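Local coordinates for molybdopterin biosynthesis enzyme, MoaB (Thermus thermophilus, PDB 3MCH), which probably binds molybdopterin and takes part in making the molybdenum cofactor, as members of the MogA/MoaB family do, at residues M1-G5 with G33-A39; G62-I66 with L150-K156; L87-V92 with V116-G121; L95-L101 with E137-V142. All blocks are in the same frame, centred on the assembly; numbering follows the deposited sequence.

Contact 1. Residues M1-G5 with G33-A39; sequences MFRVG and GPFEVAA
Met1 hooks its side chain over the start of 33-39. CG stands anti to the backbone N (chi1 -174°), and two further bends curl the chain back. SD then lies 3.6 Å from Phe35 N, and CE lies 4.0 Å from Pro34 CA. The Glu36 side chain crosses that of Met1 at about a right angle. Its carboxylate carbon CD sits 3.6 Å from Met1 CG, so the acid fills the hollow between Met1 and Arg3. OE2 rests 3.5 Å from Arg3 CG, and one water donates to both Glu36 OE2 and Met1 O. With an alanine here in place of Met1, a gap is likely to open beside Pro34, and Glu36 CB and CG would lose the packing of the sulfur.

On the face that carries Phe2, Val4, Phe35 and Val37, Val4 CG2 is the bump. It lies 3.9 Å from Phe35 CD1. Pro34 CG covers one face of the Phe35 ring near the rim.

The strands pair in parallel. Phe2 N bonds to Pro34 O (2.8 Å) at one end, and Ala38 N to Val4 O (2.8 Å) at the other. A beta bulge between Val4 and Gly5 shifts the register by one.

The two strands are the arms of a beta-alpha-beta unit whose helix is 21-30. Leu30 of that helix touches Phe35. Helix 146-154 covers the same face through Leu150, and strand 65-69 flanks strand 2-9 on its other edge.

Contact 2. Residues G62-I66 with L150-K156; sequences GLDLI and LSLVTGK
Asp64 and Thr154 mark the nearest backbone approach, with their CA atoms 6.3 Å apart. Asp64 lies just before strand 65-69. Thr154 ends helix 146-154, and Gly155 leaves the helix with positive phi. This turn brings Lys156 back toward Asp64.

The side chains of Asp64 and Lys156 cross at about a right angle. Lys156 NZ forms a salt bridge to Asp64 OD2 at 2.9 Å, on the syn side and 20° out of the carboxylate plane. A bend at chi3 (63°) turns the lysine tip to the acid, while CD lies 3.5 Å from Asp64 OD1. OD2 also accepts from the backbone N of Arg3, so this buried oxygen has two donors.

Thr154 presents its methyl: CG2 sits 3.7 Å from Asp64 CB. Its hydroxyl OG1 donates to Leu150 O at 2.6 Å. It also accepts from Lys156 N, which makes an ST turn. Leu150 CD2 presses on Asp64 O and lies 3.8 Å from Leu65 CB.

The helix end thus packs across the sheet. Leu150 also touches Phe2 of strand 2-9, Phe35 of strand 35-43 and Leu124 of strand 123-128. Leu152 and Val153 face Leu74 of the second subunit.

Contact 3. Residues L87-V92 with V116-G121; sequences LLDREV and VAGVRG
Arg120 reaches across to Leu87 with an extended side chain. CG is anti to the backbone N (chi1 -177°), and the chain stays straight to NE. CB lies 3.6 Å from Leu87 O. CG and CD pass still closer to this same oxygen. NE and CZ lie farther from Leu87 O, at 4.0 Å and 3.8 Å. At the tip, NH1 donates to Leu87 O at 2.8 Å with an N-H...O angle of 162°. The carbonyl oxygen lies in the guanidinium plane, at its edge, and Leu87 CD2 sits over one face. NH2 forms a salt bridge with Asp59. A leucine in its place would probably leave Leu87 O without this donor and Asp59 without this mate.

The strands pair antiparallel, with a classic beta bulge. Asp89 N and Arg90 N both point to Val119 O, the first at 2.8 Å and the second weakly. Val119 N returns a bond to Arg90 O. At Gly118 the chains come close, its CA 3.8 Å from that of Glu91. Leu88 CD1 packs on the same Gly118 CA, leaving no room for a side chain there.

Arg90 and Val119 lie side by side. Val119 CB is 3.9 Å above the guanidinium, over its centre. Asp89 OD2 accepts from Gly121 N at 2.8 Å, in an almost straight bond of 176°. A water links Arg90 NH1 to Gly121 O.

Both arginines pack through flat faces and bond through N-H groups at this sheet edge. Arg120 is held between a backbone oxygen and the Asp59 carboxylate, which probably fixes its rotation.

Contact 4. Residues L95-L101 with E137-V142; sequences LAELMRL and ESLEAV
Ser138 turns OG anti to its own carbonyl carbon (chi1 -64°), which aims the hydroxyl at Met99 O. It donates at 2.7 Å, in the carbonyl plane and on a lone pair. Gly134 O of the same helix is a second hydrogen-bond partner of OG, so the single hydroxyl proton is probably shared between the two oxygens. The bond to Met99 O reaches the last turn of helix 93-99, where the carbonyl probably lacks a regular helical partner. Ser138 CB also packs on Met99 CB at 3.8 Å.

Val142 places CG1 in a similar way (chi1 -59°). This methyl does most of the touching on the Val142 side. It lies 3.6 Å from Leu98 CB and 3.8 Å from Met99 CG, with Leu95 CD2 a little farther off. The side chains of Leu95 and Val142 cross at about a right angle.

Ala141 is small enough to let the chains close in. Its CB sits 3.3 Å from Leu98 O, and Leu101 CD2 covers it at 3.7 Å. The other branch of Leu101, CD1, lies 3.7 Å from Glu137 OE1. That oxygen has its polar partner in Thr107. Leu101 leaves the helix with positive phi, in a Schellman motif.

Other subunits pack around these helices. Ala141 O accepts from Thr107 of the second subunit. Glu97 forms a salt bridge with Arg100 of that subunit, and Arg100 with Glu97 of the third.

The two helix segments cross at 131°, with axes 8.4 Å apart. This is close helix-helix packing beside a sheet, as in an alpha/beta fold: Met99 and Ser138 both rest on Leu128 of strand 123-128.

Contacts 2 and 4 are buried, while contacts 1 and 3 are partly buried and lie at the two edges of the sheet within this chain. Contacts 1 and 3 are both strand pairs, but the first is parallel and the second antiparallel. Contact 2 ties a helix end to the sheet with a salt bridge, and contact 4 joins two helices mainly by apolar packing. A backbone bond from Gly5 N to Leu65 O joins contacts 1 and 2. Val153 meets Val119 where contacts 2 and 3 touch, and Ala117 packs on Leu95 between contacts 3 and 4. Contacts 2, 3 and 4 touch the second subunit, and contact 4 also the third; no other chain of the assembly touches contact 1.

Contact 1. Residues M1-G5 with G33-A39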
loop_
_atom_site.group_PDB
_atom_site.type_symbol
_atom_site.label_atom_id
_atom_site.label_comp_id
_atom_site.label_asym_id
_atom_site.label_seq_id
_atom_site.Cartn_x
_atom_site.Cartn_y
_atom_site.Cartn_z
ATOM N N MET B 1 -5.123 19.911 -20.205
ATOM C CA MET B 1 -5.233 21.015 -19.207
ATOM C C MET B 1 -6.238 20.635 -18.123
ATOM O O MET B 1 -7.424 20.432 -18.400
ATOM C CB MET B 1 -5.665 22.305 -19.908
ATOM C CG MET B 1 -5.670 23.530 -19.010
ATOM S SD MET B 1 -4.101 23.750 -18.158
ATOM C CE MET B 1 -3.022 24.175 -19.536
ATOM N N PHE B 2 -5.763 20.551 -16.885
ATOM C CA PHE B 2 -6.616 20.159 -15.768
ATOM C C PHE B 2 -6.702 21.229 -14.684
ATOM O O PHE B 2 -5.698 21.829 -14.311
ATOM C CB PHE B 2 -6.083 18.858 -15.171
ATOM C CG PHE B 2 -5.929 17.763 -16.179
ATOM C CD1 PHE B 2 -7.046 17.116 -16.698
ATOM C CD2 PHE B 2 -4.666 17.404 -16.646
ATOM C CE1 PHE B 2 -6.910 16.129 -17.669
ATOM C CE2 PHE B 2 -4.519 16.413 -17.622
ATOM C CZ PHE B 2 -5.643 15.778 -18.131
ATOM N N ARG B 3 -7.913 21.459 -14.187
ATOM C CA ARG B 3 -8.146 22.454 -13.147
ATOM C C ARG B 3 -7.766 21.870 -11.800
ATOM O O ARG B 3 -8.258 20.813 -11.407
ATOM C CB ARG B 3 -9.612 22.878 -13.159
ATOM C CG ARG B 3 -10.011 23.523 -14.476
ATOM C CD ARG B 3 -11.510 23.672 -14.591
ATOM N NE ARG B 3 -12.052 24.565 -13.577
ATOM C CZ ARG B 3 -13.115 24.284 -12.832
ATOM N NH1 ARG B 3 -13.751 23.126 -12.983
ATOM N NH2 ARG B 3 -13.546 25.160 -11.940
ATOM N N VAL B 4 -6.894 22.580 -11.093
ATOM C CA VAL B 4 -6.384 22.136 -9.805
ATOM C C VAL B 4 -6.778 23.032 -8.642
ATOM O O VAL B 4 -6.803 24.252 -8.765
ATOM C CB VAL B 4 -4.839 22.074 -9.836
ATOM C CG1 VAL B 4 -4.289 21.536 -8.513
ATOM C CG2 VAL B 4 -4.385 21.215 -10.993
ATOM N N GLY B 5 -7.074 22.401 -7.513
ATOM C CA GLY B 5 -7.398 23.129 -6.303
ATOM C C GLY B 5 -6.332 22.766 -5.280
ATOM O O GLY B 5 -5.969 21.596 -5.155
ATOM N N GLY B 33 3.253 22.591 -16.732
ATOM C CA GLY B 33 2.491 21.402 -17.071
ATOM C C GLY B 33 1.049 21.708 -17.426
ATOM O O GLY B 33 0.618 22.861 -17.323
ATOM N N PRO B 34 0.275 20.693 -17.849
ATOM C CA PRO B 34 -1.132 20.855 -18.225
ATOM C C PRO B 34 -1.996 21.084 -16.997
ATOM O O PRO B 34 -2.982 20.378 -16.773
ATOM C CB PRO B 34 -1.449 19.537 -18.921
ATOM C CG PRO B 34 -0.642 18.559 -18.132
ATOM C CD PRO B 34 0.693 19.286 -17.997
ATOM N N PHE B 35 -1.615 22.086 -16.213
ATOM C CA PHE B 35 -2.319 22.413 -14.984
ATOM C C PHE B 35 -2.627 23.895 -14.863
ATOM O O PHE B 35 -1.832 24.745 -15.266
ATOM C CB PHE B 35 -1.467 22.017 -13.773
ATOM C CG PHE B 35 -1.017 20.589 -13.785
ATOM C CD1 PHE B 35 -1.922 19.557 -13.552
ATOM C CD2 PHE B 35 0.313 20.270 -14.052
ATOM C CE1 PHE B 35 -1.511 18.223 -13.581
ATOM C CE2 PHE B 35 0.735 18.938 -14.085
ATOM C CZ PHE B 35 -0.178 17.914 -13.851
ATOM N N GLU B 36 -3.789 24.195 -14.303
ATOM C CA GLU B 36 -4.179 25.571 -14.051
ATOM C C GLU B 36 -4.820 25.570 -12.669
ATOM O O GLU B 36 -5.802 24.860 -12.420
ATOM C CB GLU B 36 -5.137 26.093 -15.132
ATOM C CG GLU B 36 -6.360 25.250 -15.410
ATOM C CD GLU B 36 -7.124 25.735 -16.633
ATOM O OE1 GLU B 36 -6.650 26.685 -17.299
ATOM O OE2 GLU B 36 -8.196 25.164 -16.934
ATOM N N VAL B 37 -4.224 26.332 -11.756
ATOM C CA VAL B 37 -4.718 26.410 -10.390
ATOM C C VAL B 37 -5.951 27.293 -10.376
ATOM O O VAL B 37 -5.859 28.517 -10.530
ATOM C CB VAL B 37 -3.638 26.979 -9.444
ATOM C CG1 VAL B 37 -4.183 27.089 -8.024
ATOM C CG2 VAL B 37 -2.412 26.065 -9.464
ATOM N N ALA B 38 -7.101 26.652 -10.194
ATOM C CA ALA B 38 -8.387 27.330 -10.203
ATOM C C ALA B 38 -8.953 27.601 -8.818
ATOM O O ALA B 38 -10.000 28.232 -8.686
ATOM C CB ALA B 38 -9.380 26.514 -11.010
ATOM N N ALA B 39 -8.274 27.119 -7.786
ATOM C CA ALA B 39 -8.752 27.340 -6.429
ATOM C C ALA B 39 -7.661 27.146 -5.400
ATOM O O ALA B 39 -6.755 26.337 -5.586
ATOM C CB ALA B 39 -9.913 26.396 -6.127
HETATM O O HOH W 1 -9.346 22.784 -17.850
#

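Contact 2. Residues G62-I66 with L150-K156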
loop_
_atom_site.group_PDB
_atom_site.type_symbol
_atom_site.label_atom_id
_atom_site.label_comp_id
_atom_site.label_asym_id
_atom_site.label_seq_id
_atom_site.Cartn_x
_atom_site.Cartn_y
_atom_site.Cartn_z
ATOM N N GLY B 62 -16.352 20.918 -9.591
ATOM C CA GLY B 62 -15.899 20.000 -10.620
ATOM C C GLY B 62 -14.415 20.041 -10.928
ATOM O O GLY B 62 -14.011 19.817 -12.070
ATOM N N LEU B 63 -13.593 20.320 -9.922
ATOM C CA LEU B 63 -12.155 20.366 -10.156
ATOM C C LEU B 63 -11.662 18.988 -10.583
ATOM O O LEU B 63 -12.241 17.966 -10.218
ATOM C CB LEU B 63 -11.413 20.828 -8.900
ATOM C CG LEU B 63 -11.752 22.242 -8.411
ATOM C CD1 LEU B 63 -10.918 22.550 -7.186
ATOM C CD2 LEU B 63 -11.486 23.265 -9.506
ATOM N N ASP B 64 -10.588 18.972 -11.361
ATOM C CA ASP B 64 -10.018 17.729 -11.863
ATOM C C ASP B 64 -9.039 17.126 -10.869
ATOM O O ASP B 64 -8.980 15.909 -10.697
ATOM C CB ASP B 64 -9.301 17.989 -13.187
ATOM C CG ASP B 64 -10.218 18.604 -14.227
ATOM O OD1 ASP B 64 -11.349 18.092 -14.388
ATOM O OD2 ASP B 64 -9.810 19.589 -14.884
ATOM N N LEU B 65 -8.278 17.993 -10.214
ATOM C CA LEU B 65 -7.285 17.558 -9.242
ATOM C C LEU B 65 -7.353 18.382 -7.973
ATOM O O LEU B 65 -7.453 19.608 -8.023
ATOM C CB LEU B 65 -5.874 17.696 -9.834
ATOM C CG LEU B 65 -4.703 17.378 -8.899
ATOM C CD1 LEU B 65 -4.638 15.875 -8.640
ATOM C CD2 LEU B 65 -3.393 17.858 -9.523
ATOM N N ILE B 66 -7.312 17.708 -6.832
ATOM C CA ILE B 66 -7.287 18.415 -5.565
ATOM C C ILE B 66 -6.038 17.967 -4.832
ATOM O O ILE B 66 -5.856 16.779 -4.562
ATOM C CB ILE B 66 -8.506 18.110 -4.676
ATOM C CG1 ILE B 66 -9.779 18.635 -5.335
ATOM C CG2 ILE B 66 -8.304 18.751 -3.293
ATOM C CD1 ILE B 66 -11.078 18.109 -4.732
ATOM N N LEU B 150 -4.971 11.885 -14.621
ATOM C CA LEU B 150 -6.100 12.806 -14.708
ATOM C C LEU B 150 -6.937 12.603 -15.967
ATOM O O LEU B 150 -8.158 12.732 -15.923
ATOM C CB LEU B 150 -5.603 14.259 -14.622
ATOM C CG LEU B 150 -5.192 14.668 -13.202
ATOM C CD1 LEU B 150 -4.325 15.920 -13.236
ATOM C CD2 LEU B 150 -6.443 14.892 -12.359
ATOM N N SER B 151 -6.297 12.271 -17.087
ATOM C CA SER B 151 -7.056 12.067 -18.319
ATOM C C SER B 151 -8.019 10.886 -18.171
ATOM O O SER B 151 -9.131 10.915 -18.696
ATOM C CB SER B 151 -6.119 11.856 -19.520
ATOM O OG SER B 151 -5.319 10.695 -19.378
ATOM N N LEU B 152 -7.604 9.862 -17.432
ATOM C CA LEU B 152 -8.449 8.691 -17.219
ATOM C C LEU B 152 -9.590 8.985 -16.251
ATOM O O LEU B 152 -10.738 8.603 -16.484
ATOM C CB LEU B 152 -7.611 7.527 -16.689
ATOM C CG LEU B 152 -6.636 6.924 -17.703
ATOM C CD1 LEU B 152 -5.865 5.784 -17.055
ATOM C CD2 LEU B 152 -7.411 6.421 -18.923
ATOM N N VAL B 153 -9.269 9.672 -15.164
ATOM C CA VAL B 153 -10.256 10.024 -14.150
ATOM C C VAL B 153 -11.301 11.012 -14.651
ATOM O O VAL B 153 -12.498 10.857 -14.392
ATOM C CB VAL B 153 -9.567 10.652 -12.913
ATOM C CG1 VAL B 153 -10.603 11.241 -11.960
ATOM C CG2 VAL B 153 -8.731 9.607 -12.205
ATOM N N THR B 154 -10.839 12.030 -15.368
ATOM C CA THR B 154 -11.710 13.094 -15.848
ATOM C C THR B 154 -12.256 12.916 -17.253
ATOM O O THR B 154 -13.264 13.530 -17.611
ATOM C CB THR B 154 -10.972 14.438 -15.822
ATOM O OG1 THR B 154 -9.954 14.432 -16.832
ATOM C CG2 THR B 154 -10.322 14.658 -14.468
ATOM N N GLY B 155 -11.579 12.096 -18.047
ATOM C CA GLY B 155 -12.005 11.881 -19.417
ATOM C C GLY B 155 -11.602 13.052 -20.295
ATOM O O GLY B 155 -11.967 13.107 -21.469
ATOM N N LYS B 156 -10.849 13.993 -19.725
ATOM C CA LYS B 156 -10.397 15.174 -20.457
ATOM C C LYS B 156 -9.021 14.943 -21.080
ATOM O O LYS B 156 -8.183 14.235 -20.523
ATOM C CB LYS B 156 -10.336 16.392 -19.524
ATOM C CG LYS B 156 -11.690 16.830 -18.965
ATOM C CD LYS B 156 -11.552 17.944 -17.916
ATOM C CE LYS B 156 -10.946 19.221 -18.498
ATOM N NZ LYS B 156 -10.789 20.301 -17.473
HETATM O O HOH W 2 -12.640 20.585 -14.734
#

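Contact 3. Residues L87-V92 with V116-G121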
loop_
_atom_site.group_PDB
_atom_site.type_symbol
_atom_site.label_atom_id
_atom_site.label_comp_id
_atom_site.label_asym_id
_atom_site.label_seq_id
_atom_site.Cartn_x
_atom_site.Cartn_y
_atom_site.Cartn_z
ATOM N N LEU B 87 -14.390 10.316 1.936
ATOM C CA LEU B 87 -15.042 10.961 0.797
ATOM C C LEU B 87 -14.716 10.314 -0.550
ATOM O O LEU B 87 -15.313 10.661 -1.568
ATOM C CB LEU B 87 -14.647 12.441 0.737
ATOM C CG LEU B 87 -15.077 13.365 1.879
ATOM C CD1 LEU B 87 -14.447 14.737 1.689
ATOM C CD2 LEU B 87 -16.596 13.469 1.918
ATOM N N LEU B 88 -13.773 9.379 -0.558
ATOM C CA LEU B 88 -13.361 8.717 -1.794
ATOM C C LEU B 88 -14.244 7.559 -2.228
ATOM O O LEU B 88 -14.738 6.804 -1.394
ATOM C CB LEU B 88 -11.933 8.198 -1.649
ATOM C CG LEU B 88 -10.882 9.226 -1.244
ATOM C CD1 LEU B 88 -9.535 8.528 -1.076
ATOM C CD2 LEU B 88 -10.808 10.326 -2.289
ATOM N N ASP B 89 -14.430 7.418 -3.539
ATOM C CA ASP B 89 -15.223 6.316 -4.076
ATOM C C ASP B 89 -14.289 5.119 -4.203
ATOM O O ASP B 89 -14.713 3.967 -4.094
ATOM C CB ASP B 89 -15.796 6.658 -5.455
ATOM C CG ASP B 89 -16.776 7.811 -5.417
ATOM O OD1 ASP B 89 -17.496 7.959 -4.404
ATOM O OD2 ASP B 89 -16.843 8.558 -6.413
ATOM N N ARG B 90 -13.012 5.409 -4.442
ATOM C CA ARG B 90 -11.987 4.377 -4.573
ATOM C C ARG B 90 -10.617 5.012 -4.381
ATOM O O ARG B 90 -10.448 6.211 -4.587
ATOM C CB ARG B 90 -12.072 3.696 -5.945
ATOM C CG ARG B 90 -11.880 4.612 -7.143
ATOM C CD ARG B 90 -12.085 3.843 -8.445
ATOM N NE ARG B 90 -11.937 4.683 -9.635
ATOM C CZ ARG B 90 -12.791 5.636 -9.999
ATOM N NH1 ARG B 90 -13.871 5.884 -9.264
ATOM N NH2 ARG B 90 -12.568 6.342 -11.104
ATOM N N GLU B 91 -9.641 4.209 -3.978
ATOM C CA GLU B 91 -8.300 4.728 -3.752
ATOM C C GLU B 91 -7.304 4.342 -4.837
ATOM O O GLU B 91 -7.539 3.420 -5.617
ATOM C CB GLU B 91 -7.785 4.265 -2.390
ATOM C CG GLU B 91 -8.479 4.955 -1.231
ATOM C CD GLU B 91 -7.949 4.519 0.114
ATOM O OE1 GLU B 91 -6.711 4.436 0.275
ATOM O OE2 GLU B 91 -8.775 4.275 1.019
ATOM N N VAL B 92 -6.197 5.078 -4.888
ATOM C CA VAL B 92 -5.133 4.811 -5.854
ATOM C C VAL B 92 -3.863 4.689 -5.017
ATOM O O VAL B 92 -3.034 5.601 -4.975
ATOM C CB VAL B 92 -4.983 5.966 -6.875
ATOM C CG1 VAL B 92 -3.949 5.590 -7.937
ATOM C CG2 VAL B 92 -6.325 6.260 -7.536
ATOM N N VAL B 116 -3.340 9.770 1.669
ATOM C CA VAL B 116 -3.931 8.825 0.729
ATOM C C VAL B 116 -4.127 9.505 -0.623
ATOM O O VAL B 116 -3.878 10.708 -0.779
ATOM C CB VAL B 116 -5.307 8.291 1.222
ATOM C CG1 VAL B 116 -5.147 7.602 2.572
ATOM C CG2 VAL B 116 -6.316 9.427 1.324
ATOM N N ALA B 117 -4.547 8.717 -1.604
ATOM C CA ALA B 117 -4.824 9.213 -2.943
ATOM C C ALA B 117 -6.048 8.453 -3.422
ATOM O O ALA B 117 -6.176 7.254 -3.173
ATOM C CB ALA B 117 -3.641 8.946 -3.871
ATOM N N GLY B 118 -6.955 9.144 -4.095
ATOM C CA GLY B 118 -8.137 8.470 -4.580
ATOM C C GLY B 118 -8.986 9.322 -5.487
ATOM O O GLY B 118 -8.630 10.451 -5.828
ATOM N N VAL B 119 -10.130 8.772 -5.871
ATOM C CA VAL B 119 -11.046 9.468 -6.755
ATOM C C VAL B 119 -12.425 9.610 -6.130
ATOM O O VAL B 119 -12.907 8.704 -5.453
ATOM C CB VAL B 119 -11.204 8.701 -8.093
ATOM C CG1 VAL B 119 -12.265 9.360 -8.975
ATOM C CG2 VAL B 119 -9.856 8.647 -8.815
ATOM N N ARG B 120 -13.031 10.773 -6.334
ATOM C CA ARG B 120 -14.394 11.036 -5.887
ATOM C C ARG B 120 -15.037 11.624 -7.137
ATOM O O ARG B 120 -14.599 12.667 -7.636
ATOM C CB ARG B 120 -14.457 12.050 -4.739
ATOM C CG ARG B 120 -15.892 12.258 -4.243
ATOM C CD ARG B 120 -16.030 13.404 -3.250
ATOM N NE ARG B 120 -17.436 13.729 -3.012
ATOM C CZ ARG B 120 -18.269 13.002 -2.269
ATOM N NH1 ARG B 120 -17.846 11.898 -1.668
ATOM N NH2 ARG B 120 -19.537 13.379 -2.135
ATOM N N GLY B 121 -16.053 10.947 -7.662
ATOM C CA GLY B 121 -16.695 11.426 -8.873
ATOM C C GLY B 121 -15.682 11.428 -10.004
ATOM O O GLY B 121 -15.186 10.376 -10.397
HETATM O O HOH W 3 -15.678 7.907 -9.433
HETATM O O HOH W 4 -13.874 9.069 -12.435
HETATM O O HOH W 5 -4.373 5.722 -1.043
#

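Contact 4. Residues L95-L101 with E137-V142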
loop_
_atom_site.group_PDB
_atom_site.type_symbol
_atom_site.label_atom_id
_atom_site.label_comp_id
_atom_site.label_asym_id
_atom_site.label_seq_id
_atom_site.Cartn_x
_atom_site.Cartn_y
_atom_site.Cartn_z
ATOM N N LEU B 95 -0.299 5.969 -5.979
ATOM C CA LEU B 95 0.077 7.377 -5.866
ATOM C C LEU B 95 0.481 7.711 -4.434
ATOM O O LEU B 95 1.363 8.539 -4.208
ATOM C CB LEU B 95 -1.078 8.275 -6.335
ATOM C CG LEU B 95 -1.334 8.226 -7.845
ATOM C CD1 LEU B 95 -2.551 9.075 -8.216
ATOM C CD2 LEU B 95 -0.087 8.734 -8.573
ATOM N N ALA B 96 -0.164 7.062 -3.466
ATOM C CA ALA B 96 0.169 7.281 -2.061
ATOM C C ALA B 96 1.600 6.777 -1.843
ATOM O O ALA B 96 2.371 7.370 -1.091
ATOM C CB ALA B 96 -0.813 6.525 -1.160
ATOM N N GLU B 97 1.951 5.686 -2.516
ATOM C CA GLU B 97 3.296 5.115 -2.407
ATOM C C GLU B 97 4.313 6.066 -3.045
ATOM O O GLU B 97 5.402 6.279 -2.513
ATOM C CB GLU B 97 3.335 3.748 -3.104
ATOM C CG GLU B 97 2.373 2.746 -2.493
ATOM C CD GLU B 97 2.132 1.521 -3.358
ATOM O OE1 GLU B 97 2.447 1.556 -4.568
ATOM O OE2 GLU B 97 1.604 0.519 -2.824
ATOM N N LEU B 98 3.960 6.646 -4.187
ATOM C CA LEU B 98 4.879 7.568 -4.845
ATOM C C LEU B 98 5.150 8.769 -3.951
ATOM O O LEU B 98 6.289 9.236 -3.855
ATOM C CB LEU B 98 4.312 8.042 -6.189
ATOM C CG LEU B 98 4.248 7.012 -7.321
ATOM C CD1 LEU B 98 3.710 7.678 -8.575
ATOM C CD2 LEU B 98 5.636 6.431 -7.580
ATOM N N MET B 99 4.111 9.266 -3.281
ATOM C CA MET B 99 4.278 10.428 -2.412
ATOM C C MET B 99 5.158 10.140 -1.195
ATOM O O MET B 99 5.684 11.063 -0.570
ATOM C CB MET B 99 2.913 10.968 -1.972
ATOM C CG MET B 99 2.129 11.601 -3.116
ATOM S SD MET B 99 0.615 12.455 -2.619
ATOM C CE MET B 99 -0.422 11.045 -2.197
ATOM N N ARG B 100 5.317 8.863 -0.859
ATOM C CA ARG B 100 6.171 8.480 0.264
ATOM C C ARG B 100 7.594 8.231 -0.230
ATOM O O ARG B 100 8.473 7.862 0.550
ATOM C CB ARG B 100 5.633 7.223 0.958
ATOM C CG ARG B 100 4.508 7.489 1.938
ATOM C CD ARG B 100 4.190 6.250 2.768
ATOM N NE ARG B 100 3.342 5.287 2.069
ATOM C CZ ARG B 100 2.023 5.408 1.944
ATOM N NH1 ARG B 100 1.395 6.457 2.467
ATOM N NH2 ARG B 100 1.328 4.468 1.318
ATOM N N LEU B 101 7.800 8.423 -1.532
ATOM C CA LEU B 101 9.112 8.249 -2.166
ATOM C C LEU B 101 9.683 6.851 -1.934
ATOM O O LEU B 101 10.898 6.677 -1.792
ATOM C CB LEU B 101 10.092 9.294 -1.621
ATOM C CG LEU B 101 9.589 10.741 -1.542
ATOM C CD1 LEU B 101 10.690 11.640 -0.966
ATOM C CD2 LEU B 101 9.169 11.217 -2.925
ATOM N N GLU B 137 8.665 17.378 -2.897
ATOM C CA GLU B 137 9.215 16.085 -3.275
ATOM C C GLU B 137 8.129 15.063 -3.587
ATOM O O GLU B 137 8.250 14.298 -4.542
ATOM C CB GLU B 137 10.134 15.552 -2.175
ATOM C CG GLU B 137 11.318 16.452 -1.882
ATOM C CD GLU B 137 12.417 15.735 -1.125
ATOM O OE1 GLU B 137 12.102 15.006 -0.161
ATOM O OE2 GLU B 137 13.597 15.905 -1.495
ATOM N N SER B 138 7.070 15.053 -2.785
ATOM C CA SER B 138 5.980 14.115 -3.012
ATOM C C SER B 138 5.264 14.409 -4.327
ATOM O O SER B 138 4.889 13.490 -5.056
ATOM C CB SER B 138 4.974 14.166 -1.857
ATOM O OG SER B 138 5.569 13.733 -0.649
ATOM N N LEU B 139 5.073 15.687 -4.640
ATOM C CA LEU B 139 4.379 16.042 -5.871
ATOM C C LEU B 139 5.256 15.784 -7.096
ATOM O O LEU B 139 4.764 15.355 -8.139
ATOM C CB LEU B 139 3.918 17.509 -5.826
ATOM C CG LEU B 139 3.072 18.003 -7.006
ATOM C CD1 LEU B 139 1.815 17.151 -7.167
ATOM C CD2 LEU B 139 2.692 19.462 -6.773
ATOM N N GLU B 140 6.555 16.033 -6.977
ATOM C CA GLU B 140 7.457 15.787 -8.096
ATOM C C GLU B 140 7.522 14.299 -8.400
ATOM O O GLU B 140 7.738 13.902 -9.540
ATOM C CB GLU B 140 8.860 16.315 -7.785
ATOM C CG GLU B 140 8.920 17.823 -7.638
ATOM C CD GLU B 140 10.323 18.333 -7.385
ATOM O OE1 GLU B 140 11.016 17.753 -6.525
ATOM O OE2 GLU B 140 10.728 19.318 -8.040
ATOM N N ALA B 141 7.327 13.473 -7.375
ATOM C CA ALA B 141 7.364 12.026 -7.553
ATOM C C ALA B 141 6.179 11.526 -8.381
ATOM O O ALA B 141 6.304 10.561 -9.140
ATOM C CB ALA B 141 7.385 11.330 -6.188
ATOM N N VAL B 142 5.029 12.180 -8.237
ATOM C CA VAL B 142 3.844 11.772 -8.986
ATOM C C VAL B 142 3.681 12.510 -10.318
ATOM O O VAL B 142 3.021 12.014 -11.224
ATOM C CB VAL B 142 2.542 11.987 -8.154
ATOM C CG1 VAL B 142 2.607 11.184 -6.857
ATOM C CG2 VAL B 142 2.351 13.458 -7.856
#